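Local coordinates for amidohydrolase 3 domain-containing protein (PDB 3IGH) that probably acts as a metal-dependent hydrolase on carbon-nitrogen bonds other than peptide bonds, as in the amidohydrolase family, although its own substrate is unknown, at residues A[24-34]-A[455-465]; A[190-198]-A[224-232]. All blocks are in the same frame, centred on the assembly; numbering follows the deposited sequence. Where two conformers were deposited one is given.

Interaction 1: residues A[24-34]-A[455-465]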
loop_
_atom_site.group_PDB
_atom_site.type_symbol
_atom_site.label_atom_id
_atom_site.label_comp_id
_atom_site.label_asym_id
_atom_site.label_seq_id
_atom_site.Cartn_x
_atom_site.Cartn_y
_atom_site.Cartn_z
ATOM N N LEU A 24 -23.766 19.651 2.277
ATOM C CA LEU A 24 -22.884 18.499 2.476
ATOM C C LEU A 24 -22.102 18.664 3.764
ATOM O O LEU A 24 -21.705 19.773 4.102
ATOM C CB LEU A 24 -21.859 18.376 1.339
ATOM C CG LEU A 24 -22.139 17.718 -0.009
ATOM C CD1 LEU A 24 -20.827 17.611 -0.774
ATOM C CD2 LEU A 24 -22.766 16.347 0.138
ATOM N N VAL A 25 -21.872 17.562 4.475
ATOM C CA VAL A 25 -20.894 17.557 5.566
ATOM C C VAL A 25 -19.761 16.615 5.203
ATOM O O VAL A 25 -20.002 15.471 4.821
ATOM C CB VAL A 25 -21.503 17.151 6.933
ATOM C CG1 VAL A 25 -20.460 17.282 8.034
ATOM C CG2 VAL A 25 -22.696 18.023 7.268
ATOM N N ILE A 26 -18.531 17.110 5.317
ATOM C CA ILE A 26 -17.343 16.345 4.971
ATOM C C ILE A 26 -16.461 16.132 6.198
ATOM O O ILE A 26 -16.124 17.080 6.915
ATOM C CB ILE A 26 -16.518 17.037 3.852
ATOM C CG1 ILE A 26 -17.368 17.213 2.588
ATOM C CG2 ILE A 26 -15.238 16.247 3.532
ATOM C CD1 ILE A 26 -16.918 18.368 1.728
ATOM N N SER A 27 -16.100 14.875 6.428
ATOM C CA SER A 27 -15.169 14.513 7.483
ATOM C C SER A 27 -14.024 13.690 6.907
ATOM O O SER A 27 -14.273 12.620 6.342
ATOM C CB SER A 27 -15.896 13.695 8.550
ATOM O OG SER A 27 -14.981 13.252 9.532
ATOM N N HIS A 28 -12.795 14.198 7.071
ATOM C CA HIS A 28 -11.570 13.525 6.616
ATOM C C HIS A 28 -11.650 13.014 5.169
ATOM O O HIS A 28 -11.365 11.838 4.893
ATOM C CB HIS A 28 -11.170 12.396 7.584
ATOM C CG HIS A 28 -10.707 12.882 8.926
ATOM N ND1 HIS A 28 -11.466 12.753 10.068
ATOM C CD2 HIS A 28 -9.561 13.499 9.303
ATOM C CE1 HIS A 28 -10.808 13.269 11.093
ATOM N NE2 HIS A 28 -9.651 13.730 10.654
ATOM N N GLY A 29 -12.057 13.895 4.257
ATOM C CA GLY A 29 -12.130 13.565 2.840
ATOM C C GLY A 29 -13.303 12.698 2.430
ATOM O O GLY A 29 -13.348 12.238 1.296
ATOM N N LYS A 30 -14.248 12.466 3.340
ATOM C CA LYS A 30 -15.451 11.686 3.013
ATOM C C LYS A 30 -16.745 12.420 3.350
ATOM O O LYS A 30 -16.812 13.120 4.352
ATOM C CB LYS A 30 -15.424 10.320 3.708
ATOM C CG LYS A 30 -14.439 9.328 3.086
ATOM C CD LYS A 30 -14.858 7.893 3.353
ATOM C CE LYS A 30 -14.038 6.911 2.522
ATOM N NZ LYS A 30 -14.612 5.540 2.581
ATOM N N VAL A 31 -17.758 12.255 2.501
ATOM C CA VAL A 31 -19.096 12.799 2.743
ATOM C C VAL A 31 -19.768 12.002 3.864
ATOM O O VAL A 31 -19.796 10.770 3.829
ATOM C CB VAL A 31 -19.968 12.750 1.458
ATOM C CG1 VAL A 31 -21.413 13.152 1.753
ATOM C CG2 VAL A 31 -19.360 13.639 0.345
ATOM N N ILE A 32 -20.287 12.693 4.874
ATOM C CA ILE A 32 -20.996 11.996 5.964
ATOM C C ILE A 32 -22.471 12.371 6.096
ATOM O O ILE A 32 -23.267 11.636 6.695
ATOM C CB ILE A 32 -20.251 12.110 7.310
ATOM C CG1 ILE A 32 -20.057 13.568 7.717
ATOM C CG2 ILE A 32 -18.902 11.419 7.214
ATOM C CD1 ILE A 32 -19.791 13.747 9.199
ATOM N N TYR A 33 -22.828 13.517 5.522
ATOM C CA TYR A 33 -24.210 13.933 5.384
ATOM C C TYR A 33 -24.398 14.647 4.043
ATOM O O TYR A 33 -23.566 15.456 3.644
ATOM C CB TYR A 33 -24.639 14.838 6.555
ATOM C CG TYR A 33 -26.048 15.383 6.419
ATOM C CD1 TYR A 33 -27.156 14.588 6.717
ATOM C CD2 TYR A 33 -26.271 16.690 5.983
ATOM C CE1 TYR A 33 -28.450 15.079 6.579
ATOM C CE2 TYR A 33 -27.557 17.191 5.844
ATOM C CZ TYR A 33 -28.641 16.381 6.139
ATOM O OH TYR A 33 -29.915 16.881 5.999
ATOM N N ALA A 34 -25.484 14.306 3.352
ATOM C CA ALA A 34 -25.921 15.009 2.149
ATOM C C ALA A 34 -27.407 15.275 2.319
ATOM O O ALA A 34 -28.190 14.330 2.439
ATOM C CB ALA A 34 -25.683 14.149 0.899
ATOM N N ASP A 455 -15.738 3.805 -3.537
ATOM C CA ASP A 455 -16.094 5.000 -2.763
ATOM C C ASP A 455 -15.851 6.314 -3.514
ATOM O O ASP A 455 -15.686 7.361 -2.902
ATOM C CB ASP A 455 -15.383 4.995 -1.404
ATOM C CG ASP A 455 -13.865 4.932 -1.529
ATOM O OD1 ASP A 455 -13.349 4.813 -2.662
ATOM O OD2 ASP A 455 -13.182 4.999 -0.486
ATOM N N ILE A 456 -15.804 6.259 -4.841
ATOM C CA ILE A 456 -15.645 7.475 -5.639
ATOM C C ILE A 456 -16.786 7.566 -6.650
ATOM O O ILE A 456 -17.304 6.540 -7.096
ATOM C CB ILE A 456 -14.247 7.529 -6.344
ATOM C CG1 ILE A 456 -13.111 7.424 -5.313
ATOM C CG2 ILE A 456 -14.105 8.793 -7.218
ATOM C CD1 ILE A 456 -11.688 7.455 -5.882
ATOM N N GLY A 457 -17.198 8.786 -6.988
ATOM C CA GLY A 457 -18.072 8.990 -8.142
ATOM C C GLY A 457 -19.415 9.617 -7.823
ATOM O O GLY A 457 -20.083 10.144 -8.719
ATOM N N LYS A 458 -19.812 9.538 -6.552
ATOM C CA LYS A 458 -21.035 10.181 -6.064
ATOM C C LYS A 458 -20.706 11.059 -4.856
ATOM O O LYS A 458 -19.633 10.933 -4.269
ATOM C CB LYS A 458 -22.086 9.137 -5.682
ATOM C CG LYS A 458 -22.712 8.393 -6.857
ATOM C CD LYS A 458 -23.847 7.490 -6.381
ATOM C CE LYS A 458 -24.301 6.525 -7.467
ATOM N NZ LYS A 458 -25.020 7.192 -8.588
ATOM N N LEU A 459 -21.610 11.963 -4.489
ATOM C CA LEU A 459 -21.370 12.773 -3.285
ATOM C C LEU A 459 -22.403 12.428 -2.212
ATOM O O LEU A 459 -22.916 13.290 -1.500
ATOM C CB LEU A 459 -21.293 14.279 -3.599
ATOM C CG LEU A 459 -20.112 14.771 -4.451
ATOM C CD1 LEU A 459 -20.344 16.203 -4.940
ATOM C CD2 LEU A 459 -18.748 14.657 -3.725
ATOM N N GLU A 460 -22.697 11.134 -2.123
ATOM C CA GLU A 460 -23.574 10.579 -1.098
ATOM C C GLU A 460 -22.696 10.129 0.069
ATOM O O GLU A 460 -21.483 9.979 -0.114
ATOM C CB GLU A 460 -24.368 9.408 -1.685
ATOM C CG GLU A 460 -25.446 9.856 -2.669
ATOM C CD GLU A 460 -25.981 8.734 -3.548
ATOM O OE1 GLU A 460 -26.691 9.049 -4.529
ATOM O OE2 GLU A 460 -25.701 7.547 -3.268
ATOM N N PRO A 461 -23.285 9.960 1.279
ATOM C CA PRO A 461 -22.537 9.438 2.439
ATOM C C PRO A 461 -21.747 8.149 2.167
ATOM O O PRO A 461 -22.258 7.227 1.531
ATOM C CB PRO A 461 -23.639 9.193 3.480
ATOM C CG PRO A 461 -24.670 10.219 3.157
ATOM C CD PRO A 461 -24.675 10.307 1.649
ATOM N N GLY A 462 -20.496 8.113 2.626
ATOM C CA GLY A 462 -19.617 6.969 2.395
ATOM C C GLY A 462 -18.618 7.205 1.269
ATOM O O GLY A 462 -17.547 6.597 1.241
ATOM N N PHE A 463 -18.969 8.094 0.343
ATOM C CA PHE A 463 -18.103 8.404 -0.790
ATOM C C PHE A 463 -17.040 9.435 -0.423
ATOM O O PHE A 463 -17.257 10.269 0.460
ATOM C CB PHE A 463 -18.933 8.899 -1.975
ATOM C CG PHE A 463 -19.656 7.804 -2.719
ATOM C CD1 PHE A 463 -20.908 7.354 -2.298
ATOM C CD2 PHE A 463 -19.087 7.229 -3.856
ATOM C CE1 PHE A 463 -21.577 6.344 -2.996
ATOM C CE2 PHE A 463 -19.739 6.217 -4.561
ATOM C CZ PHE A 463 -20.989 5.772 -4.133
ATOM N N LYS A 464 -15.887 9.360 -1.091
ATOM C CA LYS A 464 -14.857 10.392 -0.981
ATOM C C LYS A 464 -15.412 11.727 -1.490
ATOM O O LYS A 464 -16.134 11.767 -2.491
ATOM C CB LYS A 464 -13.599 10.026 -1.778
ATOM C CG LYS A 464 -12.792 8.869 -1.201
ATOM C CD LYS A 464 -11.399 8.795 -1.828
ATOM C CE LYS A 464 -10.569 7.706 -1.164
ATOM N NZ LYS A 464 -9.118 7.795 -1.506
ATOM N N ALA A 465 -15.068 12.809 -0.800
ATOM C CA ALA A 465 -15.532 14.144 -1.171
ATOM C C ALA A 465 -14.641 14.749 -2.251
ATOM O O ALA A 465 -13.901 15.713 -2.008
ATOM C CB ALA A 465 -15.586 15.051 0.059
#

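Interaction 2: residues A[190-198]-A[224-232]. With SO4 (sulfate ion), chain J.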
loop_
_atom_site.group_PDB
_atom_site.type_symbol
_atom_site.label_atom_id
_atom_site.label_comp_id
_atom_site.label_asym_id
_atom_site.label_seq_id
_atom_site.Cartn_x
_atom_site.Cartn_y
_atom_site.Cartn_z
ATOM N N ILE A 190 4.986 13.298 -13.736
ATOM C CA ILE A 190 3.719 12.977 -13.059
ATOM C C ILE A 190 3.189 14.190 -12.292
ATOM O O ILE A 190 1.983 14.462 -12.306
ATOM C CB ILE A 190 3.838 11.715 -12.150
ATOM C CG1 ILE A 190 4.066 10.473 -13.015
ATOM C CG2 ILE A 190 2.560 11.515 -11.314
ATOM C CD1 ILE A 190 4.691 9.293 -12.260
ATOM N N LYS A 191 4.084 14.933 -11.642
ATOM C CA LYS A 191 3.677 16.176 -10.962
ATOM C C LYS A 191 3.077 17.179 -11.954
ATOM O O LYS A 191 2.044 17.783 -11.683
ATOM C CB LYS A 191 4.843 16.810 -10.205
ATOM C CG LYS A 191 5.182 16.102 -8.892
ATOM C CD LYS A 191 6.237 16.856 -8.082
ATOM C CE LYS A 191 5.598 17.874 -7.150
ATOM N NZ LYS A 191 6.591 18.440 -6.196
ATOM N N ARG A 192 3.698 17.335 -13.098
ATOM C CA ARG A 192 3.167 18.206 -14.100
ATOM C C ARG A 192 1.808 17.760 -14.601
ATOM O O ARG A 192 0.916 18.532 -14.706
ATOM C CB ARG A 192 4.157 18.430 -15.214
ATOM C CG ARG A 192 3.652 19.258 -16.337
ATOM C CD ARG A 192 4.216 20.669 -16.383
ATOM N NE ARG A 192 3.412 21.551 -17.227
ATOM C CZ ARG A 192 2.136 21.840 -16.987
ATOM N NH1 ARG A 192 1.536 21.334 -15.913
ATOM N NH2 ARG A 192 1.457 22.629 -17.810
ATOM N N ALA A 193 1.677 16.486 -14.889
ATOM C CA ALA A 193 0.406 15.929 -15.343
ATOM C C ALA A 193 -0.729 16.079 -14.333
ATOM O O ALA A 193 -1.820 16.519 -14.697
ATOM C CB ALA A 193 0.580 14.450 -15.742
ATOM N N GLN A 194 -0.480 15.733 -13.068
ATOM C CA GLN A 194 -1.539 15.807 -12.059
ATOM C C GLN A 194 -2.022 17.236 -11.791
ATOM O O GLN A 194 -3.203 17.431 -11.527
ATOM C CB GLN A 194 -1.149 15.104 -10.749
ATOM C CG GLN A 194 -0.018 15.789 -9.972
ATOM C CD GLN A 194 0.306 15.134 -8.639
ATOM O OE1 GLN A 194 -0.309 14.140 -8.256
ATOM N NE2 GLN A 194 1.274 15.705 -7.916
ATOM N N GLU A 195 -1.123 18.219 -11.867
ATOM C CA GLU A 195 -1.521 19.618 -11.671
ATOM C C GLU A 195 -2.363 20.119 -12.846
ATOM O O GLU A 195 -3.313 20.870 -12.647
ATOM C CB GLU A 195 -0.322 20.534 -11.356
ATOM C CG GLU A 195 0.683 20.784 -12.470
ATOM C CD GLU A 195 1.965 21.475 -11.989
ATOM O OE1 GLU A 195 2.613 22.170 -12.809
ATOM O OE2 GLU A 195 2.325 21.316 -10.799
ATOM N N HIS A 196 -2.028 19.651 -14.052
ATOM C CA HIS A 196 -2.809 19.905 -15.262
ATOM C C HIS A 196 -4.212 19.315 -15.141
ATOM O O HIS A 196 -5.210 19.990 -15.435
ATOM C CB HIS A 196 -2.066 19.315 -16.468
ATOM C CG HIS A 196 -2.740 19.551 -17.786
ATOM N ND1 HIS A 196 -2.655 20.750 -18.462
ATOM C CD2 HIS A 196 -3.478 18.729 -18.569
ATOM C CE1 HIS A 196 -3.326 20.662 -19.597
ATOM N NE2 HIS A 196 -3.834 19.445 -19.688
ATOM N N LEU A 197 -4.295 18.066 -14.678
ATOM C CA LEU A 197 -5.583 17.390 -14.511
ATOM C C LEU A 197 -6.424 18.017 -13.413
ATOM O O LEU A 197 -7.625 18.222 -13.591
ATOM C CB LEU A 197 -5.386 15.884 -14.235
ATOM C CG LEU A 197 -4.827 15.148 -15.455
ATOM C CD1 LEU A 197 -4.218 13.818 -15.047
ATOM C CD2 LEU A 197 -5.893 14.960 -16.544
ATOM N N LEU A 198 -5.784 18.337 -12.291
ATOM C CA LEU A 198 -6.467 18.952 -11.153
ATOM C C LEU A 198 -7.077 20.302 -11.552
ATOM O O LEU A 198 -8.223 20.600 -11.199
ATOM C CB LEU A 198 -5.494 19.114 -9.979
ATOM C CG LEU A 198 -6.002 19.304 -8.549
ATOM C CD1 LEU A 198 -6.926 18.180 -8.129
ATOM C CD2 LEU A 198 -4.816 19.390 -7.600
ATOM N N GLU A 224 5.563 10.850 0.178
ATOM C CA GLU A 224 5.805 12.277 0.433
ATOM C C GLU A 224 4.511 13.082 0.574
ATOM O O GLU A 224 4.552 14.274 0.876
ATOM C CB GLU A 224 6.631 12.893 -0.699
ATOM C CG GLU A 224 8.009 12.294 -0.896
ATOM C CD GLU A 224 9.036 12.783 0.109
ATOM O OE1 GLU A 224 9.119 14.007 0.344
ATOM O OE2 GLU A 224 9.771 11.935 0.650
ATOM N N GLY A 225 3.370 12.446 0.323
ATOM C CA GLY A 225 2.080 13.132 0.335
ATOM C C GLY A 225 1.985 14.185 -0.763
ATOM O O GLY A 225 1.339 15.214 -0.589
ATOM N N LYS A 226 2.643 13.925 -1.888
ATOM C CA LYS A 226 2.674 14.861 -3.015
ATOM C C LYS A 226 1.867 14.366 -4.218
ATOM O O LYS A 226 1.940 14.952 -5.300
ATOM C CB LYS A 226 4.123 15.181 -3.413
ATOM C CG LYS A 226 4.863 16.029 -2.380
ATOM C CD LYS A 226 6.346 16.119 -2.673
ATOM C CE LYS A 226 7.036 17.028 -1.662
ATOM N NZ LYS A 226 8.519 16.895 -1.704
ATOM N N LEU A 227 1.112 13.284 -4.033
ATOM C CA LEU A 227 0.096 12.880 -5.017
ATOM C C LEU A 227 -1.195 13.649 -4.751
ATOM O O LEU A 227 -1.816 13.495 -3.701
ATOM C CB LEU A 227 -0.183 11.374 -4.950
ATOM C CG LEU A 227 0.475 10.338 -5.857
ATOM C CD1 LEU A 227 -0.272 9.030 -5.694
ATOM C CD2 LEU A 227 0.508 10.740 -7.329
ATOM N N SER A 228 -1.606 14.477 -5.705
ATOM C CA SER A 228 -2.717 15.383 -5.470
ATOM C C SER A 228 -4.035 14.887 -6.068
ATOM O O SER A 228 -5.077 15.525 -5.903
ATOM C CB SER A 228 -2.370 16.774 -6.009
ATOM O OG SER A 228 -2.163 16.724 -7.408
ATOM N N ILE A 229 -3.978 13.751 -6.767
ATOM C CA ILE A 229 -5.156 13.116 -7.357
ATOM C C ILE A 229 -5.137 11.621 -7.002
ATOM O O ILE A 229 -4.080 11.065 -6.698
ATOM C CB ILE A 229 -5.187 13.272 -8.917
ATOM C CG1 ILE A 229 -3.923 12.675 -9.556
ATOM C CG2 ILE A 229 -5.410 14.749 -9.324
ATOM C CD1 ILE A 229 -3.950 12.533 -11.098
ATOM N N ASN A 230 -6.303 10.983 -7.039
ATOM C CA ASN A 230 -6.384 9.536 -6.867
ATOM C C ASN A 230 -5.863 8.825 -8.110
ATOM O O ASN A 230 -6.252 9.149 -9.232
ATOM C CB ASN A 230 -7.820 9.103 -6.546
ATOM C CG ASN A 230 -8.391 9.841 -5.348
ATOM O OD1 ASN A 230 -7.794 9.846 -4.267
ATOM N ND2 ASN A 230 -9.545 10.477 -5.535
ATOM N N VAL A 231 -4.945 7.888 -7.907
ATOM C CA VAL A 231 -4.316 7.179 -9.012
ATOM C C VAL A 231 -4.544 5.678 -8.853
ATOM O O VAL A 231 -4.080 5.073 -7.888
ATOM C CB VAL A 231 -2.798 7.481 -9.089
ATOM C CG1 VAL A 231 -2.138 6.683 -10.229
ATOM C CG2 VAL A 231 -2.544 8.984 -9.261
ATOM N N PHE A 232 -5.247 5.085 -9.813
ATOM C CA PHE A 232 -5.425 3.640 -9.860
ATOM C C PHE A 232 -4.443 3.083 -10.902
ATOM O O PHE A 232 -4.668 3.189 -12.115
ATOM C CB PHE A 232 -6.900 3.289 -10.147
ATOM C CG PHE A 232 -7.827 3.666 -9.015
ATOM C CD1 PHE A 232 -8.230 2.708 -8.083
ATOM C CD2 PHE A 232 -8.244 4.996 -8.839
ATOM C CE1 PHE A 232 -9.046 3.056 -7.004
ATOM C CE2 PHE A 232 -9.069 5.358 -7.765
ATOM C CZ PHE A 232 -9.466 4.382 -6.844
HETATM S S SO4 J . -3.706 18.683 -23.393
HETATM O O1 SO4 J . -2.982 19.877 -22.976
HETATM O O2 SO4 J . -4.469 18.985 -24.599
HETATM O O3 SO4 J . -2.763 17.604 -23.677
HETATM O O4 SO4 J . -4.614 18.280 -22.329
#

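Interaction 1: residues A[24-34]-A[455-465]
Phe463, whose O accepts the backbone N-H of Val31 (N to O 2.9 Å), turns its ring back into its own loop: Lys458 CB sits 3.7 Å above one face, over the centre, and Ile456 CA lies in plane at the edge. The contact docks loop 455-465 on strand 30-34, at one edge of this chain's four-stranded sheet. That strand belongs to a β-hairpin with a type I' turn, Ser27 to Lys30, and a classic β-bulge at Ile32 and Tyr33 opposite Val25. Two more backbone bonds join loop and hairpin: Gly462 N to Val31 O (3.0 Å) and Ala465 N to Gly29 O (2.8 Å). Lys30, extended beyond CG, runs along the loop and crosses Asp455 at about a right angle; its NZ makes weak bonds to Asp455 OD2, within a salt bridge, and to Gly462 O. With an alanine here, the Asp455 carboxylate would probably be left without its cationic mate in this contact. The turn also meets the second subunit, whose His28 packs on Lys30. On the hairpin side carrying Ile26, Ala465 CB fits against Ile26 CG2 (3.7 Å). Leu459 O, buried without a polar partner, is approached by Leu24 CD2 at 3.5 Å and Val31 CG1 at 3.6 Å.

Interaction 2: residues A[190-198]-A[224-232]
Gln194, on helix 190-198, and Ile229 bring the two backbones together, their CA atoms 6.5 Å apart; one helical turn earlier, Lys191 CA and Leu227 CA stand 7.7 Å apart. Residues 224-232 start at the end of another helix, where Gly225 closes a Schellman motif with positive phi, and then run through a loop into strand 230-232. Gln194 carries the polar contact. Its CG lies in the cramped place between backbone N and carbonyl carbon (chi1 68°), and the extended remainder brings the amide up to the loop. There NE2 donates to Lys226 O (2.8 Å), with NE2 in the carbonyl plane of Lys226 and Lys226 O close to the plane of the Gln194 amide, while OE1 accepts from Ser228 N (2.9 Å), a donor standing well above the amide plane. Two nearly straight bonds thus fix the rotation of the amide. The loop is the link between helix 212-223 and strand 230-235 in a β-α-β crossover of the TIM barrel, and strand 202-210, which opens this crossover, follows helix 183-199. Beside the amide, apolar packing takes over: Ile229 CD1 rests on Gln194 CB (3.8 Å) and also reaches Leu197 CD1, while Ile229 CG2 meets Leu198 CD1 (3.9 Å), the two side chains lying alongside each other and running opposite ways. Nearer the loop's start, Lys191 NZ approaches Lys226 CD, and the Lys226 ammonium is paired with Glu224. Elsewhere on the helix, His196 NE2 donates to O4 of a sulfate ion (3.0 Å), probably from the crystallisation liquor, which Ala406 N also binds.

In the fold
Interaction 2 lies nested, along the chain, inside the long loop that interaction 1 closes, and their centres are about 20 Å apart. Interaction 1 sits farther out, about 25 Å from the centre of the chain against about 14 Å for interaction 2, and ties the N-terminal sheet to the loop that leads into strand 467-470. The two meet where that loop passes strand 230-232: Ile456 CD1 packs on Asn230 ND2 at 3.7 Å and on Phe232 CE2 at 3.8 Å, and Lys464 NZ comes within 3.7 Å of Asn230 OD1. Asn230 is itself held by hydrogen bonds to Ser204, Arg255 and Glu466. Neither contact contains a metal ion.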